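Local atomic coordinates of N-terminal acetyltransferase B complex subunit NAT3 (Candida albicans, PDB entry 5K04), a protein that acts as the catalytic subunit of the NatB complex, probably transferring the acetyl group of acetyl-CoA to the N-termini of target proteins. Residues Phe13-Val18 with Ser55-Ala60; Ser30-Tyr35 with Gln41-Ser46; Ile109-Lys114 with Leu127-Phe132. All coordinates share one frame; numbering follows the deposited sequence.

Interaction 1 (Phe13-Val18 with Ser55-Ala60); sequences FELNPV and SGYMMA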
loop_
_atom_site.group_PDB
_atom_site.type_symbol
_atom_site.label_atom_id
_atom_site.label_comp_id
_atom_site.label_asym_id
_atom_site.label_seq_id
_atom_site.Cartn_x
_atom_site.Cartn_y
_atom_site.Cartn_z
ATOM N N PHE B 13 -3.069 0.097 -3.541
ATOM C CA PHE B 13 -2.076 -0.827 -3.004
ATOM C C PHE B 13 -1.649 -1.880 -4.023
ATOM O O PHE B 13 -0.631 -2.552 -3.812
ATOM C CB PHE B 13 -2.627 -1.523 -1.757
ATOM C CG PHE B 13 -2.791 -0.614 -0.550
ATOM C CD1 PHE B 13 -1.706 0.082 -0.023
ATOM C CD2 PHE B 13 -4.024 -0.490 0.081
ATOM C CE1 PHE B 13 -1.854 0.892 1.108
ATOM C CE2 PHE B 13 -4.180 0.317 1.204
ATOM C CZ PHE B 13 -3.096 1.012 1.723
ATOM N N GLU B 14 -2.400 -2.040 -5.117
ATOM C CA GLU B 14 -2.188 -3.141 -6.054
ATOM C C GLU B 14 -1.911 -2.646 -7.469
ATOM O O GLU B 14 -2.003 -3.418 -8.425
ATOM C CB GLU B 14 -3.390 -4.084 -6.014
ATOM C CG GLU B 14 -3.457 -4.859 -4.694
ATOM C CD GLU B 14 -4.781 -5.561 -4.477
ATOM O OE1 GLU B 14 -5.707 -5.360 -5.290
ATOM O OE2 GLU B 14 -4.897 -6.314 -3.490
ATOM N N LEU B 15 -1.547 -1.373 -7.598
ATOM C CA LEU B 15 -1.424 -0.664 -8.860
ATOM C C LEU B 15 0.015 -0.534 -9.347
ATOM O O LEU B 15 0.251 0.128 -10.361
ATOM C CB LEU B 15 -2.020 0.742 -8.717
ATOM C CG LEU B 15 -3.480 0.958 -9.116
ATOM C CD1 LEU B 15 -3.801 2.452 -9.081
ATOM C CD2 LEU B 15 -3.802 0.342 -10.492
ATOM N N ASN B 16 0.989 -1.076 -8.626
ATOM C CA ASN B 16 2.374 -0.856 -9.039
ATOM C C ASN B 16 2.686 -1.386 -10.442
ATOM O O ASN B 16 3.460 -0.722 -11.153
ATOM C CB ASN B 16 3.316 -1.437 -7.983
ATOM C CG ASN B 16 3.311 -0.620 -6.692
ATOM O OD1 ASN B 16 2.988 0.574 -6.696
ATOM N ND2 ASN B 16 3.676 -1.259 -5.585
ATOM N N PRO B 17 2.119 -2.507 -10.914
ATOM C CA PRO B 17 2.389 -2.915 -12.305
ATOM C C PRO B 17 2.049 -1.827 -13.313
ATOM O O PRO B 17 2.727 -1.677 -14.340
ATOM C CB PRO B 17 1.494 -4.149 -12.488
ATOM C CG PRO B 17 1.329 -4.692 -11.125
ATOM C CD PRO B 17 1.284 -3.506 -10.208
ATOM N N VAL B 18 1.025 -1.034 -13.014
ATOM C CA VAL B 18 0.666 0.093 -13.857
ATOM C C VAL B 18 1.474 1.336 -13.484
ATOM O O VAL B 18 2.070 1.987 -14.349
ATOM C CB VAL B 18 -0.848 0.341 -13.749
ATOM C CG1 VAL B 18 -1.229 1.632 -14.451
ATOM C CG2 VAL B 18 -1.611 -0.830 -14.349
ATOM N N SER B 55 -5.945 -3.728 -15.186
ATOM C CA SER B 55 -5.178 -3.584 -16.411
ATOM C C SER B 55 -5.008 -2.124 -16.828
ATOM O O SER B 55 -4.188 -1.837 -17.709
ATOM C CB SER B 55 -5.863 -4.370 -17.530
ATOM O OG SER B 55 -7.233 -4.022 -17.600
ATOM N N GLY B 56 -5.761 -1.210 -16.217
ATOM C CA GLY B 56 -5.653 0.208 -16.498
ATOM C C GLY B 56 -6.718 0.970 -15.740
ATOM O O GLY B 56 -7.589 0.385 -15.091
ATOM N N TYR B 57 -6.640 2.299 -15.831
ATOM C CA TYR B 57 -7.668 3.125 -15.218
ATOM C C TYR B 57 -7.777 4.464 -15.933
ATOM O O TYR B 57 -6.886 4.877 -16.680
ATOM C CB TYR B 57 -7.429 3.344 -13.710
ATOM C CG TYR B 57 -6.088 3.960 -13.314
ATOM C CD1 TYR B 57 -5.901 5.337 -13.285
ATOM C CD2 TYR B 57 -5.028 3.147 -12.925
ATOM C CE1 TYR B 57 -4.677 5.887 -12.905
ATOM C CE2 TYR B 57 -3.817 3.668 -12.550
ATOM C CZ TYR B 57 -3.636 5.038 -12.534
ATOM O OH TYR B 57 -2.409 5.526 -12.150
ATOM N N MET B 58 -8.926 5.108 -15.699
ATOM C CA MET B 58 -9.250 6.446 -16.165
ATOM C C MET B 58 -9.603 7.319 -14.966
ATOM O O MET B 58 -10.393 6.913 -14.107
ATOM C CB MET B 58 -10.428 6.422 -17.145
ATOM C CG MET B 58 -11.250 7.696 -17.108
ATOM S SD MET B 58 -10.322 9.066 -17.718
ATOM C CE MET B 58 -10.126 8.409 -19.303
ATOM N N MET B 59 -8.969 8.493 -14.886
ATOM C CA MET B 59 -9.337 9.549 -13.956
ATOM C C MET B 59 -9.744 10.734 -14.806
ATOM O O MET B 59 -8.934 11.251 -15.581
ATOM C CB MET B 59 -8.186 9.942 -13.020
ATOM C CG MET B 59 -7.538 8.784 -12.277
ATOM S SD MET B 59 -5.999 9.246 -11.530
ATOM C CE MET B 59 -6.680 10.479 -10.541
ATOM N N ALA B 60 -11.001 11.138 -14.689
ATOM C CA ALA B 60 -11.501 12.305 -15.386
ATOM C C ALA B 60 -12.319 13.146 -14.409
ATOM O O ALA B 60 -12.639 12.719 -13.296
ATOM C CB ALA B 60 -12.333 11.908 -16.619
#
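The ring of Y57 is held from both sides of its plane, by L15 on one and by V18 on the other. Both methyls of L15 approach the CD2-CE2 bond: L15 CD1 lies 3.7 Å from Y57 CE2, and L15 CD2 is 3.9 Å from Y57 CD2. V18 CG1 comes to Y57 CE2 from the other side, at 3.8 Å. Both approaches are oblique. The contact belongs to the GNAT acetyltransferase fold. It sets the short helix 16-19 and the turn before it against strand 53-65 of the central sheet.

The torsions explain the meeting. In Y57, CG stands between the backbone N and the carbonyl carbon (chi1 57°), the crowded position, and the ring is carried toward the helix. In V18, chi1 of 172° puts CG1 opposite the backbone N, and this branch makes the ring contact. L15 and V18 are three residues apart at the start of the helix, with a weak bond from V18 N to L15 O.

The contact is apolar and buried. The phenol hydroxyl of Y57 is satisfied beyond it, by a hydrogen bond to N19 OD1. The side chain of V18 is about 6 Å from the bound coenzyme A, so this packing lies close to the cofactor pocket. On the far side of the turn, F13 stacks on F498 of the partner subunit, and N16 ND2 is hydrogen-bonded to D551 of that partner subunit. The backbones come closest at V18 and G56, with 6.8 Å between their CA atoms. Nearby, V18 CG2 stands 4.4 Å from the carbonyl O of S55.

Interaction 2 (Ser30-Tyr35 with Gln41-Ser46); sequences SFYSQY and QLFYKS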
loop_
_atom_site.group_PDB
_atom_site.type_symbol
_atom_site.label_atom_id
_atom_site.label_comp_id
_atom_site.label_asym_id
_atom_site.label_seq_id
_atom_site.Cartn_x
_atom_site.Cartn_y
_atom_site.Cartn_z
ATOM N N SER B 30 -4.340 12.527 -1.491
ATOM C CA SER B 30 -5.388 13.544 -1.523
ATOM C C SER B 30 -5.919 13.776 -2.932
ATOM O O SER B 30 -7.096 14.106 -3.108
ATOM C CB SER B 30 -4.853 14.848 -0.948
ATOM O OG SER B 30 -3.801 15.345 -1.764
ATOM N N PHE B 31 -5.067 13.623 -3.938
ATOM C CA PHE B 31 -5.475 13.852 -5.318
ATOM C C PHE B 31 -6.404 12.737 -5.807
ATOM O O PHE B 31 -7.472 13.002 -6.371
ATOM C CB PHE B 31 -4.213 13.962 -6.177
ATOM C CG PHE B 31 -4.453 14.395 -7.588
ATOM C CD1 PHE B 31 -4.750 15.723 -7.878
ATOM C CD2 PHE B 31 -4.324 13.490 -8.639
ATOM C CE1 PHE B 31 -4.951 16.142 -9.196
ATOM C CE2 PHE B 31 -4.517 13.900 -9.964
ATOM C CZ PHE B 31 -4.832 15.229 -10.242
ATOM N N TYR B 32 -6.002 11.482 -5.600
ATOM C CA TYR B 32 -6.872 10.347 -5.901
ATOM C C TYR B 32 -8.202 10.452 -5.177
ATOM O O TYR B 32 -9.265 10.254 -5.775
ATOM C CB TYR B 32 -6.191 9.048 -5.505
ATOM C CG TYR B 32 -5.038 8.707 -6.380
ATOM C CD1 TYR B 32 -5.225 8.484 -7.742
ATOM C CD2 TYR B 32 -3.752 8.613 -5.850
ATOM C CE1 TYR B 32 -4.162 8.164 -8.550
ATOM C CE2 TYR B 32 -2.691 8.298 -6.640
ATOM C CZ TYR B 32 -2.887 8.066 -7.984
ATOM O OH TYR B 32 -1.795 7.743 -8.747
ATOM N N SER B 33 -8.152 10.714 -3.871
ATOM C CA SER B 33 -9.372 10.741 -3.073
ATOM C C SER B 33 -10.278 11.903 -3.481
ATOM O O SER B 33 -11.508 11.790 -3.399
ATOM C CB SER B 33 -9.015 10.832 -1.589
ATOM O OG SER B 33 -8.478 12.115 -1.314
ATOM N N GLN B 34 -9.683 13.017 -3.909
ATOM C CA GLN B 34 -10.452 14.157 -4.405
ATOM C C GLN B 34 -11.281 13.781 -5.626
ATOM O O GLN B 34 -12.443 14.180 -5.744
ATOM C CB GLN B 34 -9.509 15.323 -4.752
ATOM C CG GLN B 34 -10.223 16.530 -5.367
ATOM C CD GLN B 34 -9.287 17.561 -6.028
ATOM O OE1 GLN B 34 -8.194 17.242 -6.505
ATOM N NE2 GLN B 34 -9.737 18.807 -6.060
ATOM N N TYR B 35 -10.685 13.045 -6.568
ATOM C CA TYR B 35 -11.442 12.604 -7.733
ATOM C C TYR B 35 -12.551 11.641 -7.337
ATOM O O TYR B 35 -13.663 11.716 -7.871
ATOM C CB TYR B 35 -10.498 11.979 -8.756
ATOM C CG TYR B 35 -9.851 13.038 -9.621
ATOM C CD1 TYR B 35 -8.999 13.989 -9.066
ATOM C CD2 TYR B 35 -10.104 13.101 -10.981
ATOM C CE1 TYR B 35 -8.406 14.974 -9.852
ATOM C CE2 TYR B 35 -9.524 14.074 -11.774
ATOM C CZ TYR B 35 -8.679 15.003 -11.205
ATOM O OH TYR B 35 -8.121 15.971 -11.986
ATOM N N GLN B 41 -17.867 8.716 -10.437
ATOM C CA GLN B 41 -18.150 7.873 -11.598
ATOM C C GLN B 41 -17.093 7.980 -12.698
ATOM O O GLN B 41 -17.079 7.142 -13.608
ATOM C CB GLN B 41 -19.517 8.219 -12.184
ATOM C CG GLN B 41 -20.683 7.919 -11.261
ATOM C CD GLN B 41 -22.031 7.996 -11.974
ATOM O OE1 GLN B 41 -22.182 7.515 -13.101
ATOM N NE2 GLN B 41 -23.023 8.592 -11.302
ATOM N N LEU B 42 -16.228 8.995 -12.643
ATOM C CA LEU B 42 -15.247 9.274 -13.685
ATOM C C LEU B 42 -13.876 8.735 -13.307
ATOM O O LEU B 42 -12.860 9.123 -13.893
ATOM C CB LEU B 42 -15.189 10.778 -13.974
ATOM C CG LEU B 42 -16.537 11.493 -14.241
ATOM C CD1 LEU B 42 -16.338 12.862 -14.890
ATOM C CD2 LEU B 42 -17.477 10.657 -15.093
ATOM N N PHE B 43 -13.842 7.838 -12.335
ATOM C CA PHE B 43 -12.619 7.194 -11.871
ATOM C C PHE B 43 -12.963 5.704 -11.838
ATOM O O PHE B 43 -13.551 5.185 -10.878
ATOM C CB PHE B 43 -12.177 7.749 -10.511
ATOM C CG PHE B 43 -10.743 7.424 -10.139
ATOM C CD1 PHE B 43 -10.003 6.496 -10.863
ATOM C CD2 PHE B 43 -10.145 8.047 -9.042
ATOM C CE1 PHE B 43 -8.700 6.192 -10.513
ATOM C CE2 PHE B 43 -8.834 7.756 -8.683
ATOM C CZ PHE B 43 -8.108 6.825 -9.428
ATOM N N TYR B 44 -12.626 5.028 -12.925
ATOM C CA TYR B 44 -12.921 3.617 -13.080
ATOM C C TYR B 44 -11.699 2.916 -13.649
ATOM O O TYR B 44 -10.795 3.533 -14.224
ATOM C CB TYR B 44 -14.144 3.373 -13.982
ATOM C CG TYR B 44 -14.112 4.155 -15.270
ATOM C CD1 TYR B 44 -13.502 3.640 -16.413
ATOM C CD2 TYR B 44 -14.694 5.407 -15.354
ATOM C CE1 TYR B 44 -13.488 4.368 -17.619
ATOM C CE2 TYR B 44 -14.676 6.148 -16.546
ATOM C CZ TYR B 44 -14.073 5.626 -17.666
ATOM O OH TYR B 44 -14.045 6.369 -18.822
ATOM N N LYS B 45 -11.705 1.603 -13.485
ATOM C CA LYS B 45 -10.576 0.768 -13.817
ATOM C C LYS B 45 -11.020 -0.337 -14.761
ATOM O O LYS B 45 -12.183 -0.767 -14.764
ATOM C CB LYS B 45 -9.949 0.154 -12.558
ATOM C CG LYS B 45 -10.910 -0.737 -11.752
ATOM C CD LYS B 45 -10.167 -1.512 -10.666
ATOM C CE LYS B 45 -11.093 -2.403 -9.851
ATOM N NZ LYS B 45 -10.307 -3.043 -8.742
ATOM N N SER B 46 -10.074 -0.771 -15.581
ATOM C CA SER B 46 -10.243 -1.973 -16.371
ATOM C C SER B 46 -9.656 -3.136 -15.594
ATOM O O SER B 46 -8.724 -2.969 -14.802
ATOM C CB SER B 46 -9.573 -1.845 -17.744
ATOM O OG SER B 46 -8.182 -1.550 -17.637
#
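F43 points its ring at helix 29-38 and meets Y32 and Y35, residues three apart on one helical face. This is helix-on-sheet packing in the GNAT fold. Helix 29-38 leads through a short turn into strand 43-48, and F43 lies near the start of that strand.

Y32 CD1 lies at the edge of the F43 ring, near its plane, 3.7 Å from F43 CZ and 3.8 Å from F43 CE2. The side chains of Y32 and F43 are slanted against each other and do not stack. In F43, CG lies opposite the backbone N (chi1 -164°), which extends the ring away from the strand and toward the helix. M59 of strand 53-65 also packs on the F43 ring, and F7 stacks with it. Within the helix, Y35 CE1 lies 3.6 Å above one face of the F31 ring, offset toward its rim.

The aliphatic contact is made by Y35. Its CB approaches F43 CD2 at 4.0 Å, while its ring leads away and meets W39 edge-to-face.

The polar end of Y32 is bonded outside the contact, where its OH accepts a hydrogen bond from the backbone N of F27, and the backbone N of S30 bonds E475 of the partner subunit, so the helix also takes part in the subunit interface. In the helix, Q34 N bonds S30 O, and Y35 N bonds F31 O. The carbonyl O of Y32 lies in the plane of the F43 ring at its edge, 3.9 Å from F43 CE2.

Interaction 3 (Ile109-Lys114 with Leu127-Phe132); sequences IDLFVK and LGYSVF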
loop_
_atom_site.group_PDB
_atom_site.type_symbol
_atom_site.label_atom_id
_atom_site.label_comp_id
_atom_site.label_asym_id
_atom_site.label_seq_id
_atom_site.Cartn_x
_atom_site.Cartn_y
_atom_site.Cartn_z
ATOM N N ILE B 109 -15.214 16.987 -24.338
ATOM C CA ILE B 109 -14.149 16.407 -23.531
ATOM C C ILE B 109 -12.832 17.000 -24.016
ATOM O O ILE B 109 -12.581 17.069 -25.225
ATOM C CB ILE B 109 -14.132 14.871 -23.617
ATOM C CG1 ILE B 109 -15.550 14.301 -23.452
ATOM C CG2 ILE B 109 -13.200 14.292 -22.549
ATOM C CD1 ILE B 109 -15.625 12.766 -23.527
ATOM N N ASP B 110 -12.014 17.467 -23.078
ATOM C CA ASP B 110 -10.684 17.955 -23.401
ATOM C C ASP B 110 -9.640 17.194 -22.582
ATOM O O ASP B 110 -9.964 16.384 -21.701
ATOM C CB ASP B 110 -10.583 19.473 -23.181
ATOM C CG ASP B 110 -10.281 19.851 -21.745
ATOM O OD1 ASP B 110 -10.785 19.179 -20.821
ATOM O OD2 ASP B 110 -9.526 20.822 -21.538
ATOM N N LEU B 111 -8.376 17.490 -22.877
ATOM C CA LEU B 111 -7.229 16.796 -22.319
ATOM C C LEU B 111 -5.984 17.543 -22.752
ATOM O O LEU B 111 -5.993 18.296 -23.730
ATOM C CB LEU B 111 -7.152 15.345 -22.794
ATOM C CG LEU B 111 -7.098 15.249 -24.322
ATOM C CD1 LEU B 111 -5.665 15.151 -24.872
ATOM C CD2 LEU B 111 -7.932 14.110 -24.826
ATOM N N PHE B 112 -4.900 17.283 -22.040
ATOM C CA PHE B 112 -3.600 17.847 -22.356
ATOM C C PHE B 112 -2.680 16.730 -22.802
ATOM O O PHE B 112 -2.564 15.711 -22.117
ATOM C CB PHE B 112 -2.991 18.563 -21.152
ATOM C CG PHE B 112 -3.784 19.759 -20.682
ATOM C CD1 PHE B 112 -4.218 20.727 -21.573
ATOM C CD2 PHE B 112 -4.073 19.918 -19.344
ATOM C CE1 PHE B 112 -4.926 21.821 -21.145
ATOM C CE2 PHE B 112 -4.783 21.018 -18.899
ATOM C CZ PHE B 112 -5.215 21.973 -19.808
ATOM N N VAL B 113 -2.034 16.927 -23.948
ATOM C CA VAL B 113 -0.958 16.072 -24.432
ATOM C C VAL B 113 0.259 16.953 -24.669
ATOM O O VAL B 113 0.142 18.038 -25.253
ATOM C CB VAL B 113 -1.357 15.317 -25.722
ATOM C CG1 VAL B 113 -0.169 14.623 -26.328
ATOM C CG2 VAL B 113 -2.401 14.276 -25.406
ATOM N N LYS B 114 1.418 16.504 -24.201
ATOM C CA LYS B 114 2.633 17.267 -24.444
ATOM C C LYS B 114 2.904 17.341 -25.940
ATOM O O LYS B 114 2.587 16.421 -26.697
ATOM C CB LYS B 114 3.824 16.650 -23.710
ATOM C CG LYS B 114 3.759 16.755 -22.181
ATOM C CD LYS B 114 3.564 18.201 -21.738
ATOM C CE LYS B 114 3.733 18.368 -20.236
ATOM N NZ LYS B 114 3.366 19.756 -19.816
ATOM N N LEU B 127 -9.632 8.851 -31.854
ATOM C CA LEU B 127 -10.863 8.850 -31.073
ATOM C C LEU B 127 -11.787 10.019 -31.399
ATOM O O LEU B 127 -12.855 10.126 -30.789
ATOM C CB LEU B 127 -10.533 8.878 -29.585
ATOM C CG LEU B 127 -9.823 7.628 -29.062
ATOM C CD1 LEU B 127 -9.573 7.740 -27.562
ATOM C CD2 LEU B 127 -10.635 6.375 -29.383
ATOM N N GLY B 128 -11.407 10.894 -32.332
ATOM C CA GLY B 128 -12.206 12.049 -32.688
ATOM C C GLY B 128 -11.767 13.366 -32.074
ATOM O O GLY B 128 -12.400 14.395 -32.353
ATOM N N TYR B 129 -10.722 13.377 -31.241
ATOM C CA TYR B 129 -10.240 14.626 -30.673
ATOM C C TYR B 129 -9.424 15.376 -31.714
ATOM O O TYR B 129 -8.809 14.773 -32.593
ATOM C CB TYR B 129 -9.381 14.374 -29.431
ATOM C CG TYR B 129 -10.148 13.815 -28.257
ATOM C CD1 TYR B 129 -10.528 12.480 -28.231
ATOM C CD2 TYR B 129 -10.486 14.620 -27.168
ATOM C CE1 TYR B 129 -11.236 11.960 -27.166
ATOM C CE2 TYR B 129 -11.192 14.108 -26.090
ATOM C CZ TYR B 129 -11.562 12.772 -26.097
ATOM O OH TYR B 129 -12.282 12.232 -25.065
ATOM N N SER B 130 -9.417 16.709 -31.601
ATOM C CA SER B 130 -8.567 17.547 -32.443
ATOM C C SER B 130 -7.875 18.602 -31.587
ATOM O O SER B 130 -8.399 19.037 -30.558
ATOM C CB SER B 130 -9.360 18.227 -33.594
ATOM O OG SER B 130 -10.561 18.808 -33.125
ATOM N N VAL B 131 -6.674 18.989 -32.019
ATOM C CA VAL B 131 -5.913 20.001 -31.298
ATOM C C VAL B 131 -6.661 21.320 -31.348
ATOM O O VAL B 131 -6.921 21.863 -32.429
ATOM C CB VAL B 131 -4.507 20.161 -31.882
ATOM C CG1 VAL B 131 -3.931 21.482 -31.423
ATOM C CG2 VAL B 131 -3.592 18.994 -31.471
ATOM N N PHE B 132 -6.987 21.852 -30.173
ATOM C CA PHE B 132 -7.688 23.120 -30.021
ATOM C C PHE B 132 -6.741 24.292 -29.782
ATOM O O PHE B 132 -6.922 25.359 -30.373
ATOM C CB PHE B 132 -8.703 23.010 -28.867
ATOM C CG PHE B 132 -9.497 24.271 -28.610
ATOM C CD1 PHE B 132 -10.544 24.637 -29.457
ATOM C CD2 PHE B 132 -9.224 25.065 -27.499
ATOM C CE1 PHE B 132 -11.284 25.780 -29.220
ATOM C CE2 PHE B 132 -9.961 26.221 -27.253
ATOM C CZ PHE B 132 -10.992 26.581 -28.116
#
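L111 lays one methyl over a face of the Y129 ring. Its CD2 is 3.8 Å from the centroid of the Y129 ring and 28° off the normal, a CH-pi contact. It sits toward one side of the ring, with L111 CD2 3.5 Å from Y129 CE2. In L111, CG is wedged between the backbone N and the carbonyl carbon (chi1 57°), and the branch leans over the tyrosine.

I109 receives the phenol end. Its CG2 and CB lie 3.4 Å and 3.5 Å from Y129 OH, contacts of packing only. The carbonyl O of I109 comes obliquely to the ring, 3.4 Å from Y129 CE2. The CB of L127 lies at the ring edge, in plane.

Strand 108-114, helix 118-126 and strand 130-135 form a beta-alpha-beta crossover of the GNAT fold. The two strands run parallel, with antiparallel strand 156-162 between them in the sheet. Y129 therefore spans that middle strand, packing on K161 as it goes. G128, with phi of 100°, ends the helix in a Schellman motif, and the chain then turns into Y129.

L111 also touches Y124 of the helix, a coenzyme A-binding residue, and lies about 4 Å from a bound MES, probably from the crystallisation liquor. On the opposite face of the strand, D110 OD1 is hydrogen-bonded to H74 ND1.

All three contacts reach the one mixed sheet of the GNAT fold. Along the chain, interaction 2 is nested in the loop closed by interaction 1, and interaction 3 follows both. Interactions 1 and 2 have centres 10 Å apart and touch directly, since strands 43-48 and 53-65 are sheet neighbours. S55 OG and S46 OG, 2.6 Å apart, form a probable hydrogen bond, as do G56 O and S46 N at 2.8 Å. Interaction 3 lies about 22 Å from interaction 1 and 20 Å from interaction 2, centre to centre. The first two bring the early helices onto the sheet and toward the partner subunit. Interactions 1 and 3 both come near the coenzyme A pocket, from opposite sides of the chain's centre.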